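PDB 2F4Q: putative Type I topoisomerase, which probably relaxes DNA without ATP by breaking one strand, letting the duplex turn and rejoining the ends, as other type IB topoisomerases do. Local coordinates for residues 7-12 against 53-58; 75-80 against 225-230; 121-126 against 202-207. One frame throughout, in Å; residues are numbered along the deposited sequence.

Interaction 1: 7-12 against 53-58; sequences LLAEEY and DVYVSP
The ring of Tyr-12 lies against the backbone where 53-58 leaves its strand. Ser-57 CA sits over one ring face, 4.0 Å from the centroid of Tyr-12, as a CH-pi contact, and Pro-58 CD packs nearby, 4.0 Å from Tyr-12 CA. The opposite face takes Leu-8 CB from the preceding helical turn, so the ring is sandwiched. Beside this, Tyr-12 CB and Tyr-55 CB meet at 3.8 Å. Tyr-55, its CG anti to the carbonyl carbon (chi1 -65°), places its ring against the helix end, where Ala-9 CB rests over the face, 20° off the ring normal; alanine, with just a methyl, suits so close an approach to a ring face. Further out, Leu-8 O accepts both Glu-11 N and Tyr-12 N, winding the helix end into a turn that delivers Tyr-12, whose OH bonds to Leu-64 O. A leucine in place of Tyr-12 would probably leave Leu-64 O without this hydroxyl and strip Ser-57 CA of its aromatic face. Backbone bonds from Val-54 and Val-56 to strand 13-15, and from Tyr-55 to Phe-67, place the contact in an antiparallel sheet, with the N-terminal helix packed against it, in the bacterial topoisomerase IB N-terminal domain.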
loop_
_atom_site.group_PDB
_atom_site.type_symbol
_atom_site.label_atom_id
_atom_site.label_comp_id
_atom_site.label_asym_id
_atom_site.label_seq_id
_atom_site.Cartn_x
_atom_site.Cartn_y
_atom_site.Cartn_z
ATOM N N LEU A 7 17.147 -5.496 -1.971
ATOM C CA LEU A 7 16.733 -5.458 -3.371
ATOM C C LEU A 7 17.283 -4.215 -4.075
ATOM O O LEU A 7 17.726 -4.291 -5.225
ATOM C CB LEU A 7 15.203 -5.503 -3.471
ATOM C CG LEU A 7 14.542 -5.732 -4.834
ATOM C CD1 LEU A 7 14.805 -7.142 -5.351
ATOM C CD2 LEU A 7 13.043 -5.475 -4.738
ATOM N N LEU A 8 17.265 -3.081 -3.374
ATOM C CA LEU A 8 17.775 -1.818 -3.910
ATOM C C LEU A 8 19.303 -1.715 -3.859
ATOM O O LEU A 8 19.895 -0.932 -4.601
ATOM C CB LEU A 8 17.137 -0.619 -3.190
ATOM C CG LEU A 8 15.608 -0.470 -3.183
ATOM C CD1 LEU A 8 15.184 0.728 -2.342
ATOM C CD2 LEU A 8 15.013 -0.380 -4.589
ATOM N N ALA A 9 19.934 -2.511 -2.994
ATOM C CA ALA A 9 21.398 -2.508 -2.840
ATOM C C ALA A 9 22.132 -3.006 -4.087
ATOM O O ALA A 9 23.290 -2.650 -4.320
ATOM C CB ALA A 9 21.812 -3.325 -1.621
ATOM N N GLU A 10 21.450 -3.829 -4.881
ATOM C CA GLU A 10 21.989 -4.346 -6.138
ATOM C C GLU A 10 21.831 -3.331 -7.275
ATOM O O GLU A 10 22.276 -3.571 -8.401
ATOM C CB GLU A 10 21.290 -5.660 -6.506
ATOM C CG GLU A 10 21.503 -6.791 -5.500
ATOM C CD GLU A 10 20.387 -7.825 -5.514
ATOM O OE1 GLU A 10 20.607 -8.934 -4.982
ATOM O OE2 GLU A 10 19.289 -7.538 -6.046
ATOM N N GLU A 11 21.209 -2.196 -6.959
ATOM C CA GLU A 11 20.877 -1.163 -7.938
ATOM C C GLU A 11 21.507 0.189 -7.580
ATOM O O GLU A 11 21.972 0.918 -8.459
ATOM C CB GLU A 11 19.351 -1.031 -8.035
ATOM C CG GLU A 11 18.842 0.034 -9.003
ATOM C CD GLU A 11 17.419 0.482 -8.697
ATOM O OE1 GLU A 11 16.742 -0.162 -7.865
ATOM O OE2 GLU A 11 16.976 1.490 -9.291
ATOM N N TYR A 12 21.524 0.505 -6.288
ATOM C CA TYR A 12 21.920 1.826 -5.794
ATOM C C TYR A 12 23.434 2.039 -5.737
ATOM O O TYR A 12 24.209 1.080 -5.728
ATOM C CB TYR A 12 21.296 2.074 -4.414
ATOM C CG TYR A 12 19.870 2.594 -4.456
ATOM C CD1 TYR A 12 18.938 2.079 -5.360
ATOM C CD2 TYR A 12 19.450 3.595 -3.579
ATOM C CE1 TYR A 12 17.631 2.558 -5.399
ATOM C CE2 TYR A 12 18.144 4.078 -3.609
ATOM C CZ TYR A 12 17.244 3.555 -4.522
ATOM O OH TYR A 12 15.953 4.027 -4.555
ATOM N N ASP A 53 27.247 1.697 5.639
ATOM C CA ASP A 53 26.693 1.017 4.461
ATOM C C ASP A 53 25.603 1.855 3.789
ATOM O O ASP A 53 24.462 1.415 3.624
ATOM C CB ASP A 53 26.193 -0.393 4.817
ATOM C CG ASP A 53 26.675 -1.456 3.832
ATOM O OD1 ASP A 53 27.793 -1.317 3.285
ATOM O OD2 ASP A 53 25.940 -2.441 3.615
ATOM N N VAL A 54 25.982 3.073 3.412
ATOM C CA VAL A 54 25.059 4.041 2.832
ATOM C C VAL A 54 24.912 3.814 1.333
ATOM O O VAL A 54 25.896 3.838 0.587
ATOM C CB VAL A 54 25.511 5.499 3.118
ATOM C CG1 VAL A 54 24.636 6.507 2.379
ATOM C CG2 VAL A 54 25.490 5.776 4.612
ATOM N N TYR A 55 23.675 3.574 0.910
ATOM C CA TYR A 55 23.337 3.494 -0.502
ATOM C C TYR A 55 22.510 4.707 -0.892
ATOM O O TYR A 55 21.595 5.110 -0.169
ATOM C CB TYR A 55 22.583 2.203 -0.820
ATOM C CG TYR A 55 23.397 0.946 -0.619
ATOM C CD1 TYR A 55 23.524 0.369 0.645
ATOM C CD2 TYR A 55 24.032 0.325 -1.693
ATOM C CE1 TYR A 55 24.269 -0.786 0.836
ATOM C CE2 TYR A 55 24.781 -0.834 -1.514
ATOM C CZ TYR A 55 24.895 -1.383 -0.245
ATOM O OH TYR A 55 25.632 -2.528 -0.053
ATOM N N VAL A 56 22.857 5.296 -2.031
ATOM C CA VAL A 56 22.199 6.495 -2.539
ATOM C C VAL A 56 21.732 6.228 -3.968
ATOM O O VAL A 56 22.382 5.491 -4.715
ATOM C CB VAL A 56 23.149 7.727 -2.508
ATOM C CG1 VAL A 56 22.377 9.016 -2.764
ATOM C CG2 VAL A 56 23.882 7.819 -1.173
ATOM N N SER A 57 20.603 6.826 -4.336
ATOM C CA SER A 57 19.981 6.591 -5.635
ATOM C C SER A 57 20.750 7.214 -6.799
ATOM O O SER A 57 21.134 8.384 -6.735
ATOM C CB SER A 57 18.541 7.103 -5.637
ATOM O OG SER A 57 17.900 6.783 -6.857
ATOM N N PRO A 58 20.980 6.424 -7.867
ATOM C CA PRO A 58 21.525 6.944 -9.122
ATOM C C PRO A 58 20.449 7.612 -9.985
ATOM O O PRO A 58 20.775 8.383 -10.890
ATOM C CB PRO A 58 22.067 5.693 -9.815
ATOM C CG PRO A 58 21.228 4.576 -9.296
ATOM C CD PRO A 58 20.752 4.966 -7.922
#

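Interaction 2: 75-80 against 225-230; sequences LQYRYH and YLREVI
Arg-227 reaches from the helix to the edge strand and meets Tyr-77 and Leu-75 there. The close part of the contact is the guanidinium against the rim of the tyrosine: Tyr-77 CE2 stands 3.4 Å above the guanidinium plane of Arg-227, over its centre, with ring and guanidinium planes 74° apart. The ring thus meets the cation's flat face edge-on. A side chain extended from CG to NE, starting with CG opposite the backbone N (chi1 176°), spans from helix to strand, a reach arginine's length allows. At its end NH2 of Arg-227 gives a rather long bond of 3.3 Å to Leu-75 O, the donor tilted from the carbonyl plane. Tyr-77 OH also rests on Glu-228 CA at 3.7 Å.

Around this the contact is looser and wet. One water accepts from Arg-227 NH2 at 2.8 Å and also from Tyr-77 N, while donating to Gln-76 OE1; the amide nitrogen of Gln-76 turns instead to Asp-70. Two more waters span the space to the helix backbone. One donates to Glu-228 O and bonds to Tyr-77 OH; the other donates to Arg-227 O at 2.7 Å, bonds to Tyr-79 OH, and lies over the centre of the Tyr-77 ring. Tyrosine suits both strand positions, its long ring carrying a hydroxyl out to these waters. Arg-121 pairs with the Glu-228 carboxylate, and Arg-4 also bonds to Glu-228 O. With the axes 10.2 Å apart and crossing at 55°, this is a solvated helix-on-sheet interface, joining 75-79, an outermost strand of the N-terminal sheet, to helix 219-230 of the catalytic core.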
loop_
_atom_site.group_PDB
_atom_site.type_symbol
_atom_site.label_atom_id
_atom_site.label_comp_id
_atom_site.label_asym_id
_atom_site.label_seq_id
_atom_site.Cartn_x
_atom_site.Cartn_y
_atom_site.Cartn_z
ATOM N N LEU A 75 18.056 1.355 10.325
ATOM C CA LEU A 75 17.891 1.942 8.998
ATOM C C LEU A 75 17.396 3.379 9.079
ATOM O O LEU A 75 16.509 3.702 9.872
ATOM C CB LEU A 75 16.940 1.109 8.129
ATOM C CG LEU A 75 17.524 -0.096 7.382
ATOM C CD1 LEU A 75 16.409 -1.018 6.896
ATOM C CD2 LEU A 75 18.424 0.335 6.220
ATOM N N GLN A 76 17.993 4.236 8.261
ATOM C CA GLN A 76 17.596 5.633 8.169
ATOM C C GLN A 76 17.424 6.002 6.706
ATOM O O GLN A 76 18.139 5.487 5.841
ATOM C CB GLN A 76 18.631 6.541 8.837
ATOM C CG GLN A 76 18.817 6.300 10.332
ATOM C CD GLN A 76 17.621 6.722 11.171
ATOM O OE1 GLN A 76 16.800 7.536 10.748
ATOM N NE2 GLN A 76 17.523 6.170 12.375
ATOM N N TYR A 77 16.469 6.887 6.438
ATOM C CA TYR A 77 16.069 7.198 5.070
ATOM C C TYR A 77 16.070 8.681 4.779
ATOM O O TYR A 77 15.794 9.504 5.655
ATOM C CB TYR A 77 14.672 6.635 4.781
ATOM C CG TYR A 77 14.530 5.190 5.176
ATOM C CD1 TYR A 77 14.965 4.171 4.330
ATOM C CD2 TYR A 77 13.978 4.841 6.408
ATOM C CE1 TYR A 77 14.854 2.841 4.696
ATOM C CE2 TYR A 77 13.854 3.513 6.784
ATOM C CZ TYR A 77 14.291 2.519 5.923
ATOM O OH TYR A 77 14.162 1.204 6.294
ATOM N N ARG A 78 16.402 9.003 3.537
ATOM C CA ARG A 78 16.227 10.335 2.997
ATOM C C ARG A 78 15.363 10.182 1.762
ATOM O O ARG A 78 15.639 9.347 0.895
ATOM C CB ARG A 78 17.570 10.983 2.646
ATOM C CG ARG A 78 18.503 11.175 3.834
ATOM C CD ARG A 78 17.930 12.140 4.861
ATOM N NE ARG A 78 18.682 12.101 6.114
ATOM C CZ ARG A 78 18.410 12.848 7.182
ATOM N NH1 ARG A 78 17.399 13.708 7.165
ATOM N NH2 ARG A 78 19.155 12.737 8.274
ATOM N N TYR A 79 14.303 10.975 1.699
ATOM C CA TYR A 79 13.344 10.862 0.613
ATOM C C TYR A 79 13.518 11.976 -0.412
ATOM O O TYR A 79 14.171 12.995 -0.141
ATOM C CB TYR A 79 11.914 10.863 1.158
ATOM C CG TYR A 79 11.624 9.768 2.160
ATOM C CD1 TYR A 79 11.211 10.080 3.454
ATOM C CD2 TYR A 79 11.761 8.419 1.817
ATOM C CE1 TYR A 79 10.940 9.080 4.383
ATOM C CE2 TYR A 79 11.494 7.413 2.740
ATOM C CZ TYR A 79 11.083 7.753 4.017
ATOM O OH TYR A 79 10.807 6.767 4.934
ATOM N N HIS A 80 12.937 11.759 -1.591
ATOM C CA HIS A 80 12.796 12.795 -2.605
ATOM C C HIS A 80 12.160 14.022 -1.949
ATOM O O HIS A 80 11.206 13.883 -1.179
ATOM C CB HIS A 80 11.920 12.285 -3.758
ATOM C CG HIS A 80 11.963 13.148 -4.980
ATOM N ND1 HIS A 80 12.605 12.767 -6.139
ATOM C CD2 HIS A 80 11.456 14.380 -5.221
ATOM C CE1 HIS A 80 12.490 13.728 -7.041
ATOM N NE2 HIS A 80 11.797 14.718 -6.507
ATOM N N TYR A 225 7.105 -1.000 10.403
ATOM C CA TYR A 225 7.320 -1.967 9.324
ATOM C C TYR A 225 6.979 -1.349 7.972
ATOM O O TYR A 225 7.700 -1.543 6.995
ATOM C CB TYR A 225 6.497 -3.237 9.557
ATOM C CG TYR A 225 6.654 -4.300 8.490
ATOM C CD1 TYR A 225 7.786 -5.127 8.457
ATOM C CD2 TYR A 225 5.660 -4.502 7.530
ATOM C CE1 TYR A 225 7.934 -6.112 7.479
ATOM C CE2 TYR A 225 5.796 -5.479 6.547
ATOM C CZ TYR A 225 6.932 -6.285 6.532
ATOM O OH TYR A 225 7.058 -7.249 5.558
ATOM N N LEU A 226 5.873 -0.610 7.932
ATOM C CA LEU A 226 5.456 0.113 6.727
ATOM C C LEU A 226 6.485 1.167 6.313
ATOM O O LEU A 226 6.782 1.331 5.122
ATOM C CB LEU A 226 4.085 0.750 6.942
ATOM C CG LEU A 226 2.916 -0.221 7.065
ATOM C CD1 LEU A 226 1.646 0.582 7.229
ATOM C CD2 LEU A 226 2.837 -1.107 5.825
ATOM N N ARG A 227 7.054 1.862 7.293
ATOM C CA ARG A 227 8.119 2.814 6.984
ATOM C C ARG A 227 9.233 2.133 6.184
ATOM O O ARG A 227 9.692 2.665 5.172
ATOM C CB ARG A 227 8.654 3.490 8.247
ATOM C CG ARG A 227 9.824 4.422 8.004
ATOM C CD ARG A 227 10.242 5.121 9.284
ATOM N NE ARG A 227 11.602 5.674 9.219
ATOM C CZ ARG A 227 12.697 5.056 9.665
ATOM N NH1 ARG A 227 12.618 3.845 10.206
ATOM N NH2 ARG A 227 13.883 5.650 9.571
ATOM N N GLU A 228 9.627 0.939 6.620
ATOM C CA GLU A 228 10.645 0.160 5.926
ATOM C C GLU A 228 10.218 -0.228 4.512
ATOM O O GLU A 228 10.948 0.028 3.550
ATOM C CB GLU A 228 11.005 -1.112 6.709
ATOM C CG GLU A 228 12.065 -1.966 6.011
ATOM C CD GLU A 228 12.360 -3.285 6.708
ATOM O OE1 GLU A 228 12.077 -3.418 7.920
ATOM O OE2 GLU A 228 12.903 -4.188 6.035
ATOM N N VAL A 229 9.051 -0.857 4.401
ATOM C CA VAL A 229 8.636 -1.473 3.134
ATOM C C VAL A 229 8.033 -0.505 2.107
ATOM O O VAL A 229 8.227 -0.698 0.903
ATOM C CB VAL A 229 7.732 -2.733 3.334
ATOM C CG1 VAL A 229 8.503 -3.827 4.060
ATOM C CG2 VAL A 229 6.446 -2.398 4.084
ATOM N N ILE A 230 7.313 0.519 2.569
ATOM C CA ILE A 230 6.677 1.480 1.647
ATOM C C ILE A 230 7.038 2.957 1.841
ATOM O O ILE A 230 6.644 3.789 1.020
ATOM C CB ILE A 230 5.114 1.343 1.587
ATOM C CG1 ILE A 230 4.469 1.602 2.954
ATOM C CG2 ILE A 230 4.716 -0.006 0.986
ATOM C CD1 ILE A 230 2.964 1.961 2.905
HETATM O O HOH W 1 15.115 7.991 8.653
HETATM O O HOH W 2 13.632 0.141 3.878
HETATM O O HOH W 3 11.619 4.340 4.197
#

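Interaction 3: 121-126 against 202-207; sequences RKVMAL and WLFQTV
Helix 121-126 faces the start of strand 205-207 with Val-123 and Thr-206 nearest in register, their CA atoms 6.6 Å apart. Val-123 carries most of the helix's share of the contact. The carbonyl of Gln-205 points toward its two methyls: CG2 of Val-123 comes within 3.4 Å of Gln-205 O, and CG1 of Val-123 lies 3.8 Å from the same oxygen. With CG1 anti to the backbone N (chi1 -175°), that branch also reaches Phe-204, meeting its CD2 at 4.2 Å, while CG2 passes toward the backbone and CB of Thr-206.

One helical turn later, Leu-126 brings CD2 to within 4.4 Å of Phe-204 CE2. Both aliphatic side chains therefore approach the same rim of the aromatic ring, close to its plane, rather than covering a face. Leu-203 CG sits over the ring centre, 4.0 Å above the plane of Phe-204, while the rim is turned to the helix, and Met-127 and Leu-130 of helix 120-134 pack on the ring further along. A flat ring suits this place, since its rim can meet both a valine and a leucine. Thr-206 uses its hydroxyl on Leu-118 O, just before the helix, leaving its carbon side to Val-123; its backbone pairs with Arg-215 in the two-stranded sheet.

The chemistry is that of a buried apolar seam within the catalytic core, held by shape and dispersion. Its one polar cost is Gln-205 O, which faces the valine methyls rather than a donor and has no partner in the model.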
loop_
_atom_site.group_PDB
_atom_site.type_symbol
_atom_site.label_atom_id
_atom_site.label_comp_id
_atom_site.label_asym_id
_atom_site.label_seq_id
_atom_site.Cartn_x
_atom_site.Cartn_y
_atom_site.Cartn_z
ATOM N N ARG A 121 7.887 -10.148 11.965
ATOM C CA ARG A 121 7.872 -9.642 10.579
ATOM C C ARG A 121 6.891 -10.386 9.664
ATOM O O ARG A 121 6.320 -9.792 8.752
ATOM C CB ARG A 121 9.272 -9.658 9.960
ATOM C CG ARG A 121 10.245 -8.643 10.555
ATOM C CD ARG A 121 11.591 -8.670 9.833
ATOM N NE ARG A 121 11.466 -8.224 8.445
ATOM C CZ ARG A 121 11.743 -6.996 8.020
ATOM N NH1 ARG A 121 12.188 -6.073 8.866
ATOM N NH2 ARG A 121 11.580 -6.695 6.738
ATOM N N LYS A 122 6.713 -11.684 9.899
ATOM C CA LYS A 122 5.744 -12.476 9.139
ATOM C C LYS A 122 4.311 -12.024 9.428
ATOM O O LYS A 122 3.502 -11.903 8.505
ATOM C CB LYS A 122 5.901 -13.968 9.434
ATOM C CG LYS A 122 4.968 -14.872 8.635
ATOM C CD LYS A 122 5.316 -16.328 8.883
ATOM C CE LYS A 122 4.331 -17.262 8.214
ATOM N NZ LYS A 122 4.647 -18.689 8.529
ATOM N N VAL A 123 4.009 -11.775 10.702
ATOM C CA VAL A 123 2.675 -11.308 11.096
ATOM C C VAL A 123 2.437 -9.899 10.561
ATOM O O VAL A 123 1.344 -9.589 10.106
ATOM C CB VAL A 123 2.430 -11.382 12.637
ATOM C CG1 VAL A 123 0.980 -10.995 12.976
ATOM C CG2 VAL A 123 2.712 -12.785 13.150
HETATM N N MSE A 124 3.468 -9.056 10.581
HETATM C CA MSE A 124 3.324 -7.706 10.019
HETATM C C MSE A 124 3.195 -7.709 8.499
HETATM O O MSE A 124 2.457 -6.892 7.934
HETATM C CB MSE A 124 4.446 -6.786 10.499
HETATM C CG MSE A 124 4.375 -6.575 11.996
HETATM SE SE MSE A 124 5.617 -5.281 12.673
HETATM C CE MSE A 124 7.239 -6.108 12.071
ATOM N N ALA A 125 3.880 -8.645 7.842
ATOM C CA ALA A 125 3.740 -8.823 6.390
ATOM C C ALA A 125 2.311 -9.243 6.034
ATOM O O ALA A 125 1.715 -8.719 5.088
ATOM C CB ALA A 125 4.747 -9.838 5.874
ATOM N N LEU A 126 1.766 -10.169 6.816
ATOM C CA LEU A 126 0.369 -10.596 6.671
ATOM C C LEU A 126 -0.594 -9.418 6.828
ATOM O O LEU A 126 -1.515 -9.241 6.016
ATOM C CB LEU A 126 0.048 -11.676 7.708
ATOM C CG LEU A 126 -1.304 -12.386 7.633
ATOM C CD1 LEU A 126 -1.326 -13.352 6.463
ATOM C CD2 LEU A 126 -1.559 -13.131 8.930
ATOM N N TRP A 202 -6.973 -11.509 21.270
ATOM C CA TRP A 202 -6.375 -10.727 20.182
ATOM C C TRP A 202 -5.978 -11.570 18.983
ATOM O O TRP A 202 -5.495 -12.691 19.132
ATOM C CB TRP A 202 -5.201 -9.891 20.697
ATOM C CG TRP A 202 -5.627 -9.034 21.835
ATOM C CD1 TRP A 202 -5.338 -9.221 23.157
ATOM C CD2 TRP A 202 -6.471 -7.877 21.766
ATOM N NE1 TRP A 202 -5.932 -8.241 23.916
ATOM C CE2 TRP A 202 -6.633 -7.402 23.089
ATOM C CE3 TRP A 202 -7.098 -7.190 20.716
ATOM C CZ2 TRP A 202 -7.397 -6.272 23.392
ATOM C CZ3 TRP A 202 -7.861 -6.064 21.015
ATOM C CH2 TRP A 202 -7.998 -5.615 22.347
ATOM N N LEU A 203 -6.190 -11.018 17.790
ATOM C CA LEU A 203 -5.979 -11.774 16.567
ATOM C C LEU A 203 -4.523 -11.786 16.111
ATOM O O LEU A 203 -3.953 -12.849 15.851
ATOM C CB LEU A 203 -6.864 -11.225 15.445
ATOM C CG LEU A 203 -6.759 -11.883 14.067
ATOM C CD1 LEU A 203 -6.948 -13.402 14.116
ATOM C CD2 LEU A 203 -7.775 -11.222 13.136
ATOM N N PHE A 204 -3.943 -10.599 15.993
ATOM C CA PHE A 204 -2.601 -10.471 15.448
ATOM C C PHE A 204 -1.548 -10.540 16.536
ATOM O O PHE A 204 -1.267 -9.567 17.238
ATOM C CB PHE A 204 -2.487 -9.228 14.577
ATOM C CG PHE A 204 -3.369 -9.279 13.370
ATOM C CD1 PHE A 204 -4.530 -8.520 13.311
ATOM C CD2 PHE A 204 -3.055 -10.114 12.298
ATOM C CE1 PHE A 204 -5.356 -8.570 12.190
ATOM C CE2 PHE A 204 -3.877 -10.168 11.164
ATOM C CZ PHE A 204 -5.027 -9.402 11.116
ATOM N N GLN A 205 -1.006 -11.740 16.677
ATOM C CA GLN A 205 -0.027 -12.046 17.710
ATOM C C GLN A 205 1.180 -12.685 17.071
ATOM O O GLN A 205 1.073 -13.333 16.030
ATOM C CB GLN A 205 -0.629 -13.007 18.733
ATOM C CG GLN A 205 -1.718 -12.396 19.589
ATOM C CD GLN A 205 -2.296 -13.380 20.579
ATOM O OE1 GLN A 205 -3.078 -14.266 20.214
ATOM N NE2 GLN A 205 -1.924 -13.227 21.844
ATOM N N THR A 206 2.335 -12.483 17.696
ATOM C CA THR A 206 3.543 -13.203 17.332
ATOM C C THR A 206 3.913 -14.155 18.479
ATOM O O THR A 206 3.719 -13.835 19.655
ATOM C CB THR A 206 4.718 -12.243 16.979
ATOM O OG1 THR A 206 5.889 -13.007 16.682
ATOM C CG2 THR A 206 5.027 -11.280 18.128
ATOM N N VAL A 207 4.417 -15.332 18.124
ATOM C CA VAL A 207 4.767 -16.351 19.119
ATOM C C VAL A 207 6.038 -17.096 18.712
ATOM O O VAL A 207 6.331 -17.228 17.521
ATOM C CB VAL A 207 3.574 -17.336 19.373
ATOM C CG1 VAL A 207 3.268 -18.172 18.135
ATOM C CG2 VAL A 207 3.832 -18.228 20.603
#

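In the fold
Interactions 1 and 2 reach the same five-stranded sheet, at strand 54-56 and at 75-79, one of its two outermost strands, their centres about 13 Å apart without touching. The first is partly buried and joins by ring faces and carbon contacts; the second, at the surface, depends on arginine and water. Interaction 3, wholly buried and apolar, belongs to the catalytic core, about 29 Å between centres from interaction 1. Interactions 2 and 3 touch directly: Glu-228 OE1 and Arg-121 NH1 form a salt bridge of 2.8 Å, and Tyr-225 packs on Arg-121, Met-124 and Ala-125. Helix 219-230 thus faces the N-terminal sheet through interaction 2 and helix 120-134 through this junction.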